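Local coordinates for protein tryptophan decarboxylase 1 (Oryza sativa subsp. japonica, PDB 6KHO) that catalyses the pyridoxal-phosphate-dependent decarboxylation of L-tryptophan to tryptamine and of 5-hydroxy-L-tryptophan to serotonin, working as a homodimer, at residues A[176-181]-A[339-344]; A[181-186]-A[215-220]; A[185-190]-A[222-227]; A[372-375]-A[379-382]. All blocks are in the same frame, centred on the assembly; numbering follows the deposited sequence.

Interaction 1. Residues A[176-181]-A[339-344]; sequences SEAMLV and TCLYVR. With PLP (pyridoxal-5'-phosphate), chain C.
Apolar contact alone joins the two segments, and L341 makes the close contacts on the strand side. Its CB faces the methyl of A178, with 4.2 Å between A178 CB and L341 CB, where the helix and strand backbones come nearest. Farther out, the CD2 methyl of L341 lies 3.8 Å from V181 CG2, the two side chains sliding past one another in opposite directions. L341 holds CG anti to its backbone nitrogen (chi1 165°), which carries the isobutyl group along the helix from A178 toward V181, one turn on. This is helix 175-194 lying against the large mixed sheet of a fold-type I PLP enzyme: A178 also touches L172 and S325 on the strands flanking 339-343, and L341 touches V170 and S323 on the same two strands. The polar contacts are with the cofactor, at the first turn of the helix. S176 N donates to phosphate O2P of PLP over 2.8 Å (N-H...O 145°), and T175 N binds the phosphate too, an arrangement in which the positive end of the helix dipole would probably steady the anion. The S176 hydroxyl lies toward the same oxygen, but its position is doubtful. G381 N of the second subunit also grips this phosphate.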
loop_
_atom_site.group_PDB
_atom_site.type_symbol
_atom_site.label_atom_id
_atom_site.label_comp_id
_atom_site.label_asym_id
_atom_site.label_seq_id
_atom_site.Cartn_x
_atom_site.Cartn_y
_atom_site.Cartn_z
ATOM N N SER A 176 0.045 8.345 5.845
ATOM C CA SER A 176 0.521 7.708 7.069
ATOM C C SER A 176 1.895 7.071 6.875
ATOM O O SER A 176 2.766 7.213 7.740
ATOM C CB SER A 176 -0.480 6.661 7.560
ATOM O OG SER A 176 -1.747 7.249 7.797
ATOM N N GLU A 177 2.104 6.355 5.758
ATOM C CA GLU A 177 3.420 5.771 5.510
ATOM C C GLU A 177 4.481 6.850 5.320
ATOM O O GLU A 177 5.627 6.680 5.745
ATOM C CB GLU A 177 3.399 4.838 4.289
ATOM C CG GLU A 177 4.715 4.013 4.187
ATOM C CD GLU A 177 4.695 2.975 3.083
ATOM O OE1 GLU A 177 3.649 2.851 2.403
ATOM O OE2 GLU A 177 5.726 2.283 2.897
ATOM N N ALA A 178 4.129 7.951 4.652
ATOM C CA ALA A 178 5.077 9.043 4.494
ATOM C C ALA A 178 5.442 9.649 5.848
ATOM O O ALA A 178 6.609 9.986 6.098
ATOM C CB ALA A 178 4.490 10.100 3.554
ATOM N N MET A 179 4.458 9.776 6.736
ATOM C CA MET A 179 4.748 10.237 8.085
ATOM C C MET A 179 5.607 9.228 8.822
ATOM O O MET A 179 6.560 9.604 9.513
ATOM C CB MET A 179 3.447 10.479 8.847
ATOM C CG MET A 179 2.741 11.742 8.436
ATOM S SD MET A 179 1.053 11.775 9.062
ATOM C CE MET A 179 0.559 13.423 8.561
ATOM N N LEU A 180 5.286 7.945 8.688
ATOM C CA LEU A 180 5.987 6.922 9.463
ATOM C C LEU A 180 7.464 6.856 9.081
ATOM O O LEU A 180 8.340 6.776 9.951
ATOM C CB LEU A 180 5.324 5.562 9.262
ATOM C CG LEU A 180 6.033 4.332 9.844
ATOM C CD1 LEU A 180 6.282 4.491 11.354
ATOM C CD2 LEU A 180 5.224 3.080 9.596
ATOM N N VAL A 181 7.763 6.878 7.781
ATOM C CA VAL A 181 9.159 6.688 7.403
ATOM C C VAL A 181 9.983 7.927 7.761
ATOM O O VAL A 181 11.152 7.806 8.140
ATOM C CB VAL A 181 9.287 6.298 5.913
ATOM C CG1 VAL A 181 8.527 4.989 5.616
ATOM C CG2 VAL A 181 8.826 7.417 4.970
ATOM N N THR A 339 0.338 8.693 -3.066
ATOM C CA THR A 339 0.848 9.777 -2.226
ATOM C C THR A 339 2.312 9.980 -2.563
ATOM O O THR A 339 3.069 9.008 -2.623
ATOM C CB THR A 339 0.699 9.464 -0.732
ATOM O OG1 THR A 339 -0.679 9.236 -0.429
ATOM C CG2 THR A 339 1.221 10.633 0.130
ATOM N N CYS A 340 2.709 11.230 -2.784
ATOM C CA CYS A 340 4.073 11.558 -3.178
ATOM C C CYS A 340 4.810 12.159 -1.989
ATOM O O CYS A 340 4.332 13.125 -1.395
ATOM C CB CYS A 340 4.068 12.532 -4.358
ATOM S SG CYS A 340 3.309 11.759 -5.828
ATOM N N LEU A 341 5.965 11.587 -1.649
ATOM C CA LEU A 341 6.821 12.094 -0.583
ATOM C C LEU A 341 8.116 12.617 -1.184
ATOM O O LEU A 341 8.759 11.907 -1.960
ATOM C CB LEU A 341 7.139 10.991 0.432
ATOM C CG LEU A 341 8.304 11.290 1.385
ATOM C CD1 LEU A 341 7.932 12.455 2.323
ATOM C CD2 LEU A 341 8.672 10.044 2.171
ATOM N N TYR A 342 8.507 13.835 -0.807
ATOM C CA TYR A 342 9.762 14.446 -1.236
ATOM C C TYR A 342 10.616 14.736 -0.011
ATOM O O TYR A 342 10.097 15.189 1.010
ATOM C CB TYR A 342 9.524 15.758 -2.000
ATOM C CG TYR A 342 8.764 15.582 -3.298
ATOM C CD1 TYR A 342 7.375 15.626 -3.320
ATOM C CD2 TYR A 342 9.439 15.356 -4.500
ATOM C CE1 TYR A 342 6.668 15.465 -4.513
ATOM C CE2 TYR A 342 8.743 15.199 -5.703
ATOM C CZ TYR A 342 7.362 15.257 -5.701
ATOM O OH TYR A 342 6.666 15.091 -6.877
ATOM N N VAL A 343 11.923 14.468 -0.109
ATOM C CA VAL A 343 12.849 14.715 0.993
ATOM C C VAL A 343 14.072 15.446 0.458
ATOM O O VAL A 343 14.472 15.260 -0.694
ATOM C CB VAL A 343 13.263 13.409 1.717
ATOM C CG1 VAL A 343 12.023 12.663 2.249
ATOM C CG2 VAL A 343 14.060 12.505 0.803
ATOM N N ARG A 344 14.685 16.278 1.311
ATOM C CA ARG A 344 15.884 16.977 0.877
ATOM C C ARG A 344 17.134 16.108 0.949
ATOM O O ARG A 344 18.116 16.406 0.257
ATOM C CB ARG A 344 16.071 18.258 1.687
ATOM C CG ARG A 344 15.307 19.423 1.050
ATOM C CD ARG A 344 15.322 20.653 1.924
ATOM N NE ARG A 344 16.676 21.027 2.291
ATOM C CZ ARG A 344 16.995 21.646 3.421
ATOM N NH1 ARG A 344 16.050 21.945 4.304
ATOM N NH2 ARG A 344 18.258 21.955 3.670
HETATM N N1 PLP C . -3.592 14.348 6.089
HETATM C C2 PLP C . -4.429 15.236 5.443
HETATM C C2A PLP C . -4.255 16.716 5.579
HETATM C C3 PLP C . -5.461 14.756 4.653
HETATM O O3 PLP C . -6.288 15.639 4.012
HETATM C C4 PLP C . -5.646 13.387 4.496
HETATM C C4A PLP C . -6.493 12.871 3.368
HETATM C C5 PLP C . -4.806 12.495 5.146
HETATM C C6 PLP C . -3.777 12.982 5.948
HETATM C C5A PLP C . -5.064 11.015 4.955
HETATM O O4P PLP C . -4.009 10.194 5.399
HETATM P P PLP C . -3.798 8.703 4.789
HETATM O O1P PLP C . -5.091 7.935 4.806
HETATM O O2P PLP C . -2.740 8.034 5.631
HETATM O O3P PLP C . -3.339 8.757 3.343
#

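Interaction 2. Residues A[181-186]-A[215-220]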
loop_
_atom_site.group_PDB
_atom_site.type_symbol
_atom_site.label_atom_id
_atom_site.label_comp_id
_atom_site.label_asym_id
_atom_site.label_seq_id
_atom_site.Cartn_x
_atom_site.Cartn_y
_atom_site.Cartn_z
ATOM N N VAL A 181 7.763 6.878 7.781
ATOM C CA VAL A 181 9.159 6.688 7.403
ATOM C C VAL A 181 9.983 7.927 7.761
ATOM O O VAL A 181 11.152 7.806 8.140
ATOM C CB VAL A 181 9.287 6.298 5.913
ATOM C CG1 VAL A 181 8.527 4.989 5.616
ATOM C CG2 VAL A 181 8.826 7.417 4.970
ATOM N N THR A 182 9.406 9.127 7.670
ATOM C CA THR A 182 10.177 10.302 8.075
ATOM C C THR A 182 10.302 10.394 9.592
ATOM O O THR A 182 11.324 10.872 10.096
ATOM C CB THR A 182 9.576 11.597 7.519
ATOM O OG1 THR A 182 8.204 11.743 7.932
ATOM C CG2 THR A 182 9.678 11.621 5.994
ATOM N N LEU A 183 9.275 9.962 10.333
ATOM C CA LEU A 183 9.405 9.874 11.786
ATOM C C LEU A 183 10.509 8.904 12.178
ATOM O O LEU A 183 11.242 9.147 13.145
ATOM C CB LEU A 183 8.089 9.433 12.426
ATOM C CG LEU A 183 7.029 10.499 12.641
ATOM C CD1 LEU A 183 5.659 9.829 12.745
ATOM C CD2 LEU A 183 7.363 11.275 13.915
ATOM N N VAL A 184 10.631 7.791 11.453
ATOM C CA VAL A 184 11.660 6.815 11.784
ATOM C C VAL A 184 13.042 7.393 11.503
ATOM O O VAL A 184 13.966 7.237 12.307
ATOM C CB VAL A 184 11.420 5.501 11.026
ATOM C CG1 VAL A 184 12.690 4.650 11.020
ATOM C CG2 VAL A 184 10.276 4.730 11.690
ATOM N N ALA A 185 13.195 8.108 10.389
ATOM C CA ALA A 185 14.484 8.736 10.104
ATOM C C ALA A 185 14.839 9.775 11.169
ATOM O O ALA A 185 15.973 9.814 11.664
ATOM C CB ALA A 185 14.463 9.358 8.708
ATOM N N ALA A 186 13.873 10.616 11.549
ATOM C CA ALA A 186 14.137 11.625 12.575
ATOM C C ALA A 186 14.448 10.970 13.913
ATOM O O ALA A 186 15.382 11.382 14.614
ATOM C CB ALA A 186 12.947 12.576 12.707
ATOM N N SER A 215 -5.447 12.762 12.541
ATOM C CA SER A 215 -5.233 11.783 13.604
ATOM C C SER A 215 -4.195 10.735 13.232
ATOM O O SER A 215 -3.553 10.170 14.124
ATOM C CB SER A 215 -6.550 11.092 13.959
ATOM O OG SER A 215 -7.131 10.493 12.814
ATOM N N THR A 216 -4.001 10.483 11.937
ATOM C CA THR A 216 -3.042 9.476 11.505
ATOM C C THR A 216 -1.594 9.839 11.832
ATOM O O THR A 216 -0.755 8.935 11.919
ATOM C CB THR A 216 -3.202 9.220 10.005
ATOM O OG1 THR A 216 -2.671 7.927 9.691
ATOM C CG2 THR A 216 -2.507 10.295 9.160
ATOM N N PHE A 217 -1.275 11.125 12.012
ATOM C CA PHE A 217 0.078 11.492 12.441
ATOM C C PHE A 217 0.378 10.945 13.824
ATOM O O PHE A 217 1.442 10.359 14.064
ATOM C CB PHE A 217 0.263 13.006 12.454
ATOM C CG PHE A 217 1.554 13.441 13.106
ATOM C CD1 PHE A 217 2.775 13.154 12.506
ATOM C CD2 PHE A 217 1.552 14.107 14.311
ATOM C CE1 PHE A 217 3.970 13.532 13.099
ATOM C CE2 PHE A 217 2.761 14.496 14.923
ATOM C CZ PHE A 217 3.966 14.209 14.309
ATOM N N PHE A 218 -0.545 11.159 14.762
ATOM C CA PHE A 218 -0.320 10.693 16.121
ATOM C C PHE A 218 -0.232 9.180 16.172
ATOM O O PHE A 218 0.548 8.630 16.960
ATOM C CB PHE A 218 -1.421 11.243 17.028
ATOM C CG PHE A 218 -1.531 12.748 16.968
ATOM C CD1 PHE A 218 -0.604 13.544 17.619
ATOM C CD2 PHE A 218 -2.518 13.359 16.217
ATOM C CE1 PHE A 218 -0.674 14.935 17.549
ATOM C CE2 PHE A 218 -2.598 14.743 16.146
ATOM C CZ PHE A 218 -1.675 15.530 16.815
ATOM N N LYS A 219 -0.983 8.494 15.308
ATOM C CA LYS A 219 -0.887 7.041 15.245
ATOM C C LYS A 219 0.473 6.593 14.713
ATOM O O LYS A 219 1.059 5.636 15.230
ATOM C CB LYS A 219 -2.022 6.487 14.382
ATOM C CG LYS A 219 -1.932 4.994 14.124
ATOM C CD LYS A 219 -3.156 4.484 13.364
ATOM C CE LYS A 219 -2.865 3.141 12.717
ATOM N NZ LYS A 219 -3.906 2.789 11.726
ATOM N N ALA A 220 0.990 7.273 13.683
ATOM C CA ALA A 220 2.320 6.953 13.168
ATOM C C ALA A 220 3.392 7.154 14.240
ATOM O O ALA A 220 4.341 6.363 14.344
ATOM C CB ALA A 220 2.611 7.810 11.932
#
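The F217 ring meets the isobutyl group of L183 on a slant, neither squarely over a face nor squarely at the rim. Ring atom CE1 does the touching, 4.1 Å from L183 CD1 and 4.2 Å from L183 CD2, so it is presented to both branches of the leucine fork. Next along the helix, one face of the F218 ring carries F217 CD2, 3.9 Å above its plane and displaced toward the rim; F218 itself points away from the leucine. F217 sets CG anti to its backbone nitrogen (chi1 170°), which swings a ring rooted on the flank of its helix round to L183. The other wall of the leucine's seat is A220, one turn later: L183 CD1 rests 3.7 Å from A220 CB and 3.8 Å from A220 C. One leucine thus fits between residues three apart on the facing helix, with no hydrogen bond crossing the interface. The helices are 175-194 and 215-223 of the PLP-binding domain, and both lean on strand 262-269 of its central sheet, L183 against Y265 and F217 against C267. The start of helix 215-223 adjoins the active site: T216 N is hydrogen-bonded to ND1 of H214, a residue of the PLP pocket that also binds serotonin. T216 packs on V380 of the second subunit, and K219 NZ donates to Q377 O of that subunit.

Interaction 3. Residues A[185-190]-A[222-227]; sequences AARDAA and RLAGFD
R187 reaches from helix 175-194 to the Schellman motif that ends helix 215-223, where G225 turns the chain out with positive phi (96°). Its NH1 donates to A224 O, the carbonyl just before that glycine, over 2.7 Å at an N-H...O angle of 151°. The acceptor lies in the guanidinium plane, while the donor stands 22° off the plane of the carbonyl. The arginine runs extended from the helix and then bends at chi3, turning its flat end so that NH1 faces A224 while the opposite edge returns to its own helix. There NE and NH2 both grip OD1 of D188, each at 3.1 Å, a side-on salt bridge that fixes the rotation of the guanidinium. OD2 of D188 is held by S352 OG. The aliphatic root of R187 serves a separate contact: CB lies 3.7 Å from F226 CZ, with CG at 4.1 Å from the same ring atom. The guanidinium also crosses the dimer interface, NH2 donating to R222 O and NH1 to L223 O of the second subunit. A leucine in place of R187 would probably leave these helix-end carbonyls of both subunits without their donor and D188 OD1 without its charged mate. F226 also packs on L205 and V207 of strand 205-210, on T264 of strand 262-269 and on L183 of helix 175-194.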
loop_
_atom_site.group_PDB
_atom_site.type_symbol
_atom_site.label_atom_id
_atom_site.label_comp_id
_atom_site.label_asym_id
_atom_site.label_seq_id
_atom_site.Cartn_x
_atom_site.Cartn_y
_atom_site.Cartn_z
ATOM N N ALA A 185 13.195 8.108 10.389
ATOM C CA ALA A 185 14.484 8.736 10.104
ATOM C C ALA A 185 14.839 9.775 11.169
ATOM O O ALA A 185 15.973 9.814 11.664
ATOM C CB ALA A 185 14.463 9.358 8.708
ATOM N N ALA A 186 13.873 10.616 11.549
ATOM C CA ALA A 186 14.137 11.625 12.575
ATOM C C ALA A 186 14.448 10.970 13.913
ATOM O O ALA A 186 15.382 11.382 14.614
ATOM C CB ALA A 186 12.947 12.576 12.707
ATOM N N ARG A 187 13.669 9.944 14.277
ATOM C CA ARG A 187 13.910 9.187 15.501
ATOM C C ARG A 187 15.328 8.630 15.549
ATOM O O ARG A 187 16.042 8.788 16.550
ATOM C CB ARG A 187 12.893 8.049 15.614
ATOM C CG ARG A 187 13.033 7.185 16.883
ATOM C CD ARG A 187 12.305 5.836 16.736
ATOM N NE ARG A 187 13.012 4.937 15.819
ATOM C CZ ARG A 187 12.521 3.799 15.331
ATOM N NH1 ARG A 187 11.292 3.392 15.655
ATOM N NH2 ARG A 187 13.262 3.068 14.504
ATOM N N ASP A 188 15.753 7.969 14.473
ATOM C CA ASP A 188 17.052 7.308 14.504
ATOM C C ASP A 188 18.178 8.329 14.638
ATOM O O ASP A 188 19.155 8.091 15.360
ATOM C CB ASP A 188 17.222 6.430 13.258
ATOM C CG ASP A 188 16.316 5.181 13.299
ATOM O OD1 ASP A 188 15.718 4.925 14.378
ATOM O OD2 ASP A 188 16.205 4.457 12.272
ATOM N N ALA A 189 18.034 9.487 13.986
ATOM C CA ALA A 189 19.050 10.527 14.079
ATOM C C ALA A 189 19.098 11.122 15.480
ATOM O O ALA A 189 20.187 11.383 16.012
ATOM C CB ALA A 189 18.780 11.612 13.037
ATOM N N ALA A 190 17.932 11.337 16.097
ATOM C CA ALA A 190 17.889 11.910 17.440
ATOM C C ALA A 190 18.513 10.966 18.463
ATOM O O ALA A 190 19.302 11.394 19.319
ATOM C CB ALA A 190 16.442 12.246 17.820
ATOM N N ARG A 222 2.976 6.712 17.473
ATOM C CA ARG A 222 2.888 5.531 18.329
ATOM C C ARG A 222 3.478 4.302 17.647
ATOM O O ARG A 222 4.169 3.501 18.292
ATOM C CB ARG A 222 1.432 5.299 18.743
ATOM C CG ARG A 222 0.849 6.506 19.530
ATOM C CD ARG A 222 -0.568 6.280 20.102
ATOM N NE ARG A 222 -1.397 5.417 19.259
ATOM C CZ ARG A 222 -2.427 5.826 18.516
ATOM N NH1 ARG A 222 -2.781 7.107 18.499
ATOM N NH2 ARG A 222 -3.107 4.944 17.785
ATOM N N LEU A 223 3.232 4.141 16.341
ATOM C CA LEU A 223 3.817 3.022 15.603
ATOM C C LEU A 223 5.336 3.018 15.720
ATOM O O LEU A 223 5.956 1.972 15.966
ATOM C CB LEU A 223 3.411 3.096 14.130
ATOM C CG LEU A 223 1.993 2.663 13.719
ATOM C CD1 LEU A 223 1.805 2.828 12.215
ATOM C CD2 LEU A 223 1.709 1.224 14.129
ATOM N N ALA A 224 5.957 4.177 15.497
ATOM C CA ALA A 224 7.410 4.307 15.535
ATOM C C ALA A 224 7.982 4.240 16.950
ATOM O O ALA A 224 9.211 4.266 17.105
ATOM C CB ALA A 224 7.830 5.620 14.869
ATOM N N GLY A 225 7.143 4.151 17.978
ATOM C CA GLY A 225 7.619 3.917 19.329
ATOM C C GLY A 225 7.814 5.143 20.190
ATOM O O GLY A 225 8.438 5.033 21.256
ATOM N N PHE A 226 7.313 6.304 19.777
ATOM C CA PHE A 226 7.399 7.480 20.628
ATOM C C PHE A 226 6.463 7.323 21.821
ATOM O O PHE A 226 5.376 6.752 21.703
ATOM C CB PHE A 226 7.027 8.738 19.853
ATOM C CG PHE A 226 8.072 9.174 18.860
ATOM C CD1 PHE A 226 8.045 8.703 17.555
ATOM C CD2 PHE A 226 9.087 10.031 19.242
ATOM C CE1 PHE A 226 8.998 9.104 16.636
ATOM C CE2 PHE A 226 10.052 10.431 18.335
ATOM C CZ PHE A 226 10.007 9.975 17.028
ATOM N N ASP A 227 6.881 7.851 22.966
ATOM C CA ASP A 227 6.058 7.757 24.165
ATOM C C ASP A 227 4.820 8.636 24.024
ATOM O O ASP A 227 4.944 9.818 23.683
ATOM C CB ASP A 227 6.850 8.177 25.396
ATOM C CG ASP A 227 6.223 7.675 26.676
ATOM O OD1 ASP A 227 5.137 8.175 27.052
ATOM O OD2 ASP A 227 6.803 6.753 27.274
#

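Interaction 4. Residues A[372-375]-A[379-382]. With PLP (pyridoxal-5'-phosphate), chain J.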
loop_
_atom_site.group_PDB
_atom_site.type_symbol
_atom_site.label_atom_id
_atom_site.label_comp_id
_atom_site.label_asym_id
_atom_site.label_seq_id
_atom_site.Cartn_x
_atom_site.Cartn_y
_atom_site.Cartn_z
ATOM N N ASP A 372 16.955 1.912 -5.331
ATOM C CA ASP A 372 15.959 0.852 -5.237
ATOM C C ASP A 372 14.883 1.312 -4.267
ATOM O O ASP A 372 15.183 1.637 -3.110
ATOM C CB ASP A 372 16.603 -0.457 -4.780
ATOM C CG ASP A 372 17.702 -0.913 -5.724
ATOM O OD1 ASP A 372 17.443 -0.972 -6.945
ATOM O OD2 ASP A 372 18.824 -1.197 -5.255
ATOM N N LEU A 373 13.636 1.378 -4.747
ATOM C CA LEU A 373 12.617 2.073 -3.974
ATOM C C LEU A 373 12.101 1.254 -2.800
ATOM O O LEU A 373 11.432 1.816 -1.925
ATOM C CB LEU A 373 11.467 2.523 -4.885
ATOM C CG LEU A 373 11.947 3.617 -5.863
ATOM C CD1 LEU A 373 10.915 3.938 -6.940
ATOM C CD2 LEU A 373 12.365 4.881 -5.149
ATOM N N LYS A 374 12.449 -0.030 -2.704
ATOM C CA LYS A 374 12.253 -0.725 -1.434
ATOM C C LYS A 374 12.982 -0.031 -0.282
ATOM O O LYS A 374 12.573 -0.176 0.877
ATOM C CB LYS A 374 12.728 -2.169 -1.534
ATOM C CG LYS A 374 14.232 -2.316 -1.749
ATOM C CD LYS A 374 14.618 -3.794 -1.671
ATOM C CE LYS A 374 16.116 -3.984 -1.736
ATOM N NZ LYS A 374 16.735 -3.561 -0.436
ATOM N N ASP A 375 14.033 0.733 -0.572
ATOM C CA ASP A 375 14.810 1.398 0.460
ATOM C C ASP A 375 14.230 2.757 0.830
ATOM O O ASP A 375 14.830 3.471 1.634
ATOM C CB ASP A 375 16.271 1.554 0.006
ATOM C CG ASP A 375 16.983 0.217 -0.205
ATOM O OD1 ASP A 375 16.586 -0.811 0.381
ATOM O OD2 ASP A 375 17.966 0.199 -0.965
ATOM N N GLY A 379 7.706 -1.640 2.898
ATOM C CA GLY A 379 7.710 -2.988 2.364
ATOM C C GLY A 379 8.787 -3.232 1.314
ATOM O O GLY A 379 9.652 -2.395 1.052
ATOM N N VAL A 380 8.720 -4.417 0.703
ATOM C CA VAL A 380 9.680 -4.804 -0.329
ATOM C C VAL A 380 9.034 -4.602 -1.696
ATOM O O VAL A 380 9.448 -3.717 -2.454
ATOM C CB VAL A 380 10.172 -6.253 -0.142
ATOM C CG1 VAL A 380 11.292 -6.582 -1.145
ATOM C CG2 VAL A 380 10.679 -6.459 1.281
ATOM N N GLY A 381 8.005 -5.399 -2.014
ATOM C CA GLY A 381 7.333 -5.263 -3.294
ATOM C C GLY A 381 6.561 -3.961 -3.417
ATOM O O GLY A 381 6.273 -3.273 -2.434
ATOM N N ARG A 382 6.226 -3.604 -4.660
ATOM C CA ARG A 382 5.474 -2.384 -4.934
ATOM C C ARG A 382 4.943 -2.428 -6.360
ATOM O O ARG A 382 5.605 -2.964 -7.253
ATOM C CB ARG A 382 6.343 -1.126 -4.733
ATOM C CG ARG A 382 7.651 -1.109 -5.551
ATOM C CD ARG A 382 8.730 -0.229 -4.900
ATOM N NE ARG A 382 8.168 1.011 -4.376
ATOM C CZ ARG A 382 7.898 2.076 -5.124
ATOM N NH1 ARG A 382 8.160 2.051 -6.427
ATOM N NH2 ARG A 382 7.378 3.162 -4.571
HETATM N N1 PLP J . 8.425 -12.818 3.500
HETATM C C2 PLP J . 8.301 -13.809 2.555
HETATM C C2A PLP J . 8.321 -15.265 2.957
HETATM C C3 PLP J . 8.148 -13.451 1.224
HETATM O O3 PLP J . 8.018 -14.443 0.291
HETATM C C4 PLP J . 8.106 -12.105 0.843
HETATM C C4A PLP J . 7.237 -11.723 -0.323
HETATM C C5 PLP J . 8.260 -11.123 1.806
HETATM C C6 PLP J . 8.411 -11.485 3.140
HETATM C C5A PLP J . 8.249 -9.660 1.405
HETATM O O4P PLP J . 6.939 -9.168 1.439
HETATM P P PLP J . 6.479 -7.721 0.921
HETATM O O1P PLP J . 4.994 -7.852 0.691
HETATM O O2P PLP J . 6.803 -6.740 2.026
HETATM O O3P PLP J . 7.163 -7.287 -0.350
HETATM O O HOH W 1 11.880 -2.702 2.410
#
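L373 lies over one face of the R382 guanidinium, its CB 3.6 Å from R382 CZ and offset toward the rim of the flat group. The branch methyl CD1 reaches on to NH1 of R382 at 3.4 Å. R382 starts with CG between its backbone nitrogen and carbonyl carbon (chi1 55°) and bends at chi3, which brings the group under the leucine. Its edge is tied down by Q377 OE1 at NE and a salt bridge from NH1 to E139. An alanine in place of R382 would probably leave E139 without its charged mate and L373 without the flat surface it rests on. K374 packs its CB 3.7 Å from V380 O, while its amine turns away to D375 OD1 and T355 O. A water sits between K374 O and G379 O. Residues 379-382 offer backbone amides to the PLP phosphate: G381 N donates to O3P over 2.7 Å, nearly straight at 177°, and V380 N to O2P over a longer 3.3 Å. T175 N of the second subunit binds this phosphate too. The whole loop runs between helices 363-366 and 386-420, with L373 seated on T136 and E139 of helix 133-149.

How the interactions relate
Interactions 1, 2 and 3 follow one another along helix 175-194. Interactions 1 and 2 share V181 and meet where M179 SD lies 3.5 Å from F217 CA; interactions 2 and 3, with centres 8 Å apart, join through L183 CD2 and F226 CE1 at 3.8 Å. L180 CD1 also packs 4.0 Å from A224 CB, linking interaction 1 to interaction 3. Interaction 4 stands apart in its own subunit, about 14 Å from interaction 1 between centres and without touching it. The dimer unites them: at each phosphate, the helix start of interaction 1 from one subunit faces the G381 amide of interaction 4 from the other.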